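Local coordinates for DyP (Bjerkandera adusta, PDB 3VXJ), which probably uses peroxide to oxidise dyes and phenolic compounds at a heme b group, at residues A[216-221]-A[428-433]; A[28-33]-A[114-119]. One frame throughout, in Å; residues are numbered along the deposited sequence.

Contact 1: A[216-221]-A[428-433]; sequences SFMAFR and FFLPSI
F429 sets the edge of its ring on the face of F217, its partner across the non-hydrogen-bonded position of the pair. The F429 CD1 atom sits over the centre of the F217 ring, 3.7 Å above the plane, in an edge-to-face arrangement with the planes at 56°. CG of F429 is anti to its own N (chi1 180°), whereas CG of F217 lies beside its N (-69°), and the two side chains cross obliquely.

Four backbone bonds flank that pair and fix the register. S216 and L430 exchange N-H and C=O in both directions, with L430 N to S216 O at 2.8 Å. M218 and F428 do the same, and M218 N reaches F428 O at 2.8 Å. On the other face of the sheet, M218 and F428 run side by side in an oblique Met-aromatic contact, SD of M218 lying 4.0 Å from CD2 of F428. The CB of M218 touches L430 CD1 at 3.9 Å, and F220 CB meets the edge of the F428 ring.

These are the first and last strands of a ferredoxin-like sheet. Strand 353-360 pairs along the other side of 216-225; M218 and F428 pack on L122 and V120 of strand 119-125, while F217 leans on F90 and I363.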
# COMPACT_ATOMS: atom_id res chain seq x y z
N SER A 216 -10.89 -10.34 1.79
CA SER A 216 -9.50 -10.15 1.36
C SER A 216 -8.61 -9.94 2.57
O SER A 216 -9.08 -9.51 3.63
CB SER A 216 -9.39 -8.94 0.41
OG SER A 216 -8.08 -8.85 -0.16
N PHE A 217 -7.32 -10.25 2.42
CA PHE A 217 -6.36 -9.94 3.48
C PHE A 217 -5.71 -8.59 3.24
O PHE A 217 -5.23 -8.31 2.13
CB PHE A 217 -5.26 -11.00 3.58
CG PHE A 217 -5.75 -12.33 4.09
CD1 PHE A 217 -5.91 -12.56 5.46
CD2 PHE A 217 -6.07 -13.34 3.20
CE1 PHE A 217 -6.38 -13.79 5.92
CE2 PHE A 217 -6.53 -14.57 3.65
CZ PHE A 217 -6.69 -14.80 5.01
N MET A 218 -5.69 -7.78 4.29
CA MET A 218 -4.95 -6.53 4.31
C MET A 218 -3.62 -6.68 5.02
O MET A 218 -3.54 -7.21 6.14
CB MET A 218 -5.77 -5.45 5.01
CG MET A 218 -5.06 -4.08 4.99
SD MET A 218 -5.49 -2.96 6.33
CE MET A 218 -7.13 -2.48 5.84
N ALA A 219 -2.56 -6.20 4.37
CA ALA A 219 -1.29 -5.93 5.04
C ALA A 219 -1.30 -4.43 5.32
O ALA A 219 -1.29 -3.60 4.40
CB ALA A 219 -0.12 -6.31 4.14
N PHE A 220 -1.37 -4.09 6.60
CA PHE A 220 -1.26 -2.72 7.06
C PHE A 220 0.17 -2.47 7.54
O PHE A 220 0.74 -3.29 8.27
CB PHE A 220 -2.24 -2.44 8.20
CG PHE A 220 -2.13 -1.04 8.72
CD1 PHE A 220 -2.75 -0.00 8.05
CD2 PHE A 220 -1.38 -0.74 9.86
CE1 PHE A 220 -2.62 1.31 8.49
CE2 PHE A 220 -1.25 0.56 10.30
CZ PHE A 220 -1.87 1.58 9.62
N ARG A 221 0.74 -1.35 7.12
CA ARG A 221 2.06 -0.92 7.60
C ARG A 221 2.05 0.55 7.96
O ARG A 221 1.62 1.38 7.16
CB ARG A 221 3.14 -1.15 6.54
CG ARG A 221 3.24 -2.59 6.02
CD ARG A 221 4.07 -3.48 6.93
NE ARG A 221 5.49 -3.36 6.63
CZ ARG A 221 6.48 -3.66 7.47
NH1 ARG A 221 6.24 -4.05 8.72
NH2 ARG A 221 7.74 -3.53 7.06
N PHE A 428 -4.74 -8.31 8.56
CA PHE A 428 -6.18 -8.35 8.83
C PHE A 428 -6.91 -9.14 7.76
O PHE A 428 -6.46 -9.21 6.62
CB PHE A 428 -6.79 -6.94 8.89
CG PHE A 428 -6.22 -6.08 9.97
CD1 PHE A 428 -6.62 -6.25 11.29
CD2 PHE A 428 -5.28 -5.09 9.67
CE1 PHE A 428 -6.09 -5.45 12.31
CE2 PHE A 428 -4.76 -4.29 10.68
CZ PHE A 428 -5.16 -4.46 11.99
N PHE A 429 -8.05 -9.70 8.12
CA PHE A 429 -8.97 -10.24 7.14
C PHE A 429 -10.24 -9.39 7.12
O PHE A 429 -10.87 -9.18 8.17
CB PHE A 429 -9.31 -11.70 7.44
CG PHE A 429 -10.26 -12.31 6.45
CD1 PHE A 429 -9.85 -12.57 5.15
CD2 PHE A 429 -11.59 -12.54 6.80
CE1 PHE A 429 -10.73 -13.12 4.21
CE2 PHE A 429 -12.49 -13.09 5.87
CZ PHE A 429 -12.06 -13.36 4.57
N LEU A 430 -10.61 -8.93 5.93
CA LEU A 430 -11.87 -8.20 5.73
C LEU A 430 -12.89 -9.13 5.12
O LEU A 430 -12.78 -9.47 3.94
CB LEU A 430 -11.66 -6.98 4.82
CG LEU A 430 -11.06 -5.72 5.44
CD1 LEU A 430 -9.58 -5.92 5.79
CD2 LEU A 430 -11.23 -4.56 4.50
N PRO A 431 -13.90 -9.54 5.90
CA PRO A 431 -14.90 -10.45 5.35
C PRO A 431 -15.84 -9.74 4.38
O PRO A 431 -15.87 -8.50 4.28
CB PRO A 431 -15.68 -10.90 6.60
CG PRO A 431 -14.78 -10.59 7.77
CD PRO A 431 -14.07 -9.35 7.35
N SER A 432 -16.63 -10.53 3.65
CA SER A 432 -17.75 -9.96 2.91
C SER A 432 -18.74 -9.31 3.89
O SER A 432 -18.73 -9.58 5.10
CB SER A 432 -18.47 -11.04 2.10
OG SER A 432 -19.18 -11.92 2.95
N ILE A 433 -19.61 -8.48 3.35
CA ILE A 433 -20.56 -7.76 4.18
C ILE A 433 -21.55 -8.75 4.82
O ILE A 433 -21.83 -8.65 6.02
CB ILE A 433 -21.24 -6.62 3.39
CG1 ILE A 433 -20.19 -5.57 3.00
CG2 ILE A 433 -22.39 -5.98 4.19
CD1 ILE A 433 -20.70 -4.43 2.14

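Contact 2: A[28-33]-A[114-119]; sequences FFQVND and GTTIHG
Three backbone hydrogen bonds join F29 to H118 and G119: F29 N gives its hydrogen to G119 O at 3.1 Å, and F29 O takes two in return. H118 N lies 2.8 Å from F29 O, in the carbonyl plane, and G119 N is a longer 3.3 Å from the same oxygen, tilted out of that plane. Two successive residues facing one is a classic beta bulge, placed where strand 119-125 starts beside strand 23-31, the third and first strands of the ferredoxin-like half near the N-terminus. S72 bonds to I117 O through its hydroxyl and to H118 through the backbone.

One bond comes from a side chain. H118 points toward the strand and its side chain crosses that of V31 at about a right angle; ND1 accepts the hydrogen of V31 N at 2.8 Å, nearly straight at 168° though 23° out of the ring plane. As ND1 is the acceptor, a neutral ring probably carries its proton on NE2. T74 and A78 of helix 73-78 also touch this ring. Putting a leucine at H118 would probably leave V31 N without its acceptor, so that this end of the loop would be joined to the strand by the backbone bonds at F29 alone.

Packing contacts follow. G119 CA rests over the F29 ring in a CH-pi contact, 4.0 Å from the centroid. The F29 ring is brought there by CG sitting between N and the carbonyl carbon (chi1 67°), and the absence of a side chain on G119 lets its CA lie close over the face. F28 offers a ring edge to I117, CD1 to CG2 at 4.1 Å, and Q30 crosses T116, with CG of Q30 3.7 Å from CG2 of T116.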
# COMPACT_ATOMS: atom_id res chain seq x y z
N PHE A 28 -7.98 1.07 15.65
CA PHE A 28 -7.57 -0.26 16.07
C PHE A 28 -8.21 -0.57 17.41
O PHE A 28 -8.20 0.27 18.30
CB PHE A 28 -6.04 -0.37 16.14
CG PHE A 28 -5.37 -0.10 14.82
CD1 PHE A 28 -5.22 -1.11 13.87
CD2 PHE A 28 -4.94 1.18 14.49
CE1 PHE A 28 -4.62 -0.86 12.64
CE2 PHE A 28 -4.35 1.44 13.27
CZ PHE A 28 -4.19 0.43 12.34
N PHE A 29 -8.75 -1.77 17.55
CA PHE A 29 -9.50 -2.10 18.75
C PHE A 29 -9.25 -3.51 19.25
O PHE A 29 -8.73 -4.38 18.52
CB PHE A 29 -11.01 -1.87 18.53
CG PHE A 29 -11.63 -2.80 17.53
CD1 PHE A 29 -12.20 -4.01 17.95
CD2 PHE A 29 -11.64 -2.50 16.17
CE1 PHE A 29 -12.75 -4.89 17.04
CE2 PHE A 29 -12.20 -3.38 15.25
CZ PHE A 29 -12.76 -4.58 15.68
N GLN A 30 -9.60 -3.70 20.52
CA GLN A 30 -9.72 -5.00 21.15
C GLN A 30 -11.19 -5.24 21.47
O GLN A 30 -11.90 -4.31 21.84
CB GLN A 30 -8.99 -5.02 22.49
CG GLN A 30 -7.52 -4.91 22.49
CD GLN A 30 -6.97 -5.02 23.91
OE1 GLN A 30 -7.43 -5.85 24.70
NE2 GLN A 30 -5.99 -4.18 24.24
N VAL A 31 -11.61 -6.50 21.39
CA VAL A 31 -12.94 -6.91 21.83
C VAL A 31 -12.89 -7.24 23.33
O VAL A 31 -12.09 -8.06 23.76
CB VAL A 31 -13.43 -8.15 21.05
CG1 VAL A 31 -14.77 -8.65 21.59
CG2 VAL A 31 -13.53 -7.86 19.56
N ASN A 32 -13.76 -6.59 24.11
CA ASN A 32 -13.87 -6.85 25.54
C ASN A 32 -14.94 -7.87 25.89
O ASN A 32 -14.82 -8.59 26.88
CB ASN A 32 -14.15 -5.56 26.31
CG ASN A 32 -13.06 -4.53 26.15
OD1 ASN A 32 -11.87 -4.84 26.21
ND2 ASN A 32 -13.46 -3.28 25.96
N ASP A 33 -16.00 -7.91 25.08
CA ASP A 33 -17.19 -8.71 25.37
C ASP A 33 -17.72 -9.17 24.02
O ASP A 33 -18.27 -8.38 23.26
CB ASP A 33 -18.21 -7.82 26.13
CG ASP A 33 -19.48 -8.56 26.55
OD1 ASP A 33 -19.99 -9.44 25.84
OD2 ASP A 33 -20.02 -8.19 27.62
N GLY A 114 2.83 -7.16 19.41
CA GLY A 114 2.17 -8.34 19.93
C GLY A 114 0.95 -8.59 19.07
O GLY A 114 0.91 -8.16 17.92
N THR A 115 -0.03 -9.28 19.64
CA THR A 115 -1.30 -9.57 18.96
C THR A 115 -2.51 -9.14 19.80
O THR A 115 -3.55 -9.80 19.81
CB THR A 115 -1.40 -11.06 18.52
OG1 THR A 115 -1.20 -11.93 19.64
CG2 THR A 115 -0.35 -11.38 17.46
N THR A 116 -2.33 -8.02 20.49
CA THR A 116 -3.38 -7.36 21.25
C THR A 116 -4.51 -6.86 20.34
O THR A 116 -5.68 -6.93 20.70
CB THR A 116 -2.75 -6.19 22.05
OG1 THR A 116 -1.98 -6.75 23.12
CG2 THR A 116 -3.79 -5.25 22.61
N ILE A 117 -4.15 -6.34 19.17
CA ILE A 117 -5.13 -5.76 18.26
C ILE A 117 -6.02 -6.86 17.69
O ILE A 117 -5.52 -7.87 17.18
CB ILE A 117 -4.42 -5.01 17.11
CG1 ILE A 117 -3.69 -3.78 17.66
CG2 ILE A 117 -5.42 -4.59 16.03
CD1 ILE A 117 -2.72 -3.15 16.69
N HIS A 118 -7.33 -6.65 17.81
CA HIS A 118 -8.33 -7.58 17.30
C HIS A 118 -8.92 -7.20 15.95
O HIS A 118 -9.47 -8.04 15.23
CB HIS A 118 -9.46 -7.73 18.32
CG HIS A 118 -9.07 -8.52 19.52
ND1 HIS A 118 -9.84 -8.58 20.66
CD2 HIS A 118 -7.97 -9.28 19.77
CE1 HIS A 118 -9.24 -9.34 21.55
NE2 HIS A 118 -8.11 -9.78 21.04
N GLY A 119 -8.83 -5.92 15.61
CA GLY A 119 -9.38 -5.48 14.35
C GLY A 119 -9.14 -4.02 14.10
O GLY A 119 -8.54 -3.32 14.92

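In the fold
Contact 1 lies deep, its centre about 13 Å from the centre of the chain, with every touching residue buried; contact 2, its centre about 22 Å from that point, is partly buried and has T116 exposed. Each involves the first strand of one of two ferredoxin-like sheets: contact 1 joins it to the fourth strand, contact 2 to the loop leading into the third and that strand's first residue. Their chemistry follows: contact 1 is regular pairing with aromatic and sulfur packing, whereas contact 2 has a bulge, a histidine acceptor and a glycine against a ring face. The sheets face one another where F28 meets F220 and F428, with F428 CZ 3.7 Å from F28 CE1.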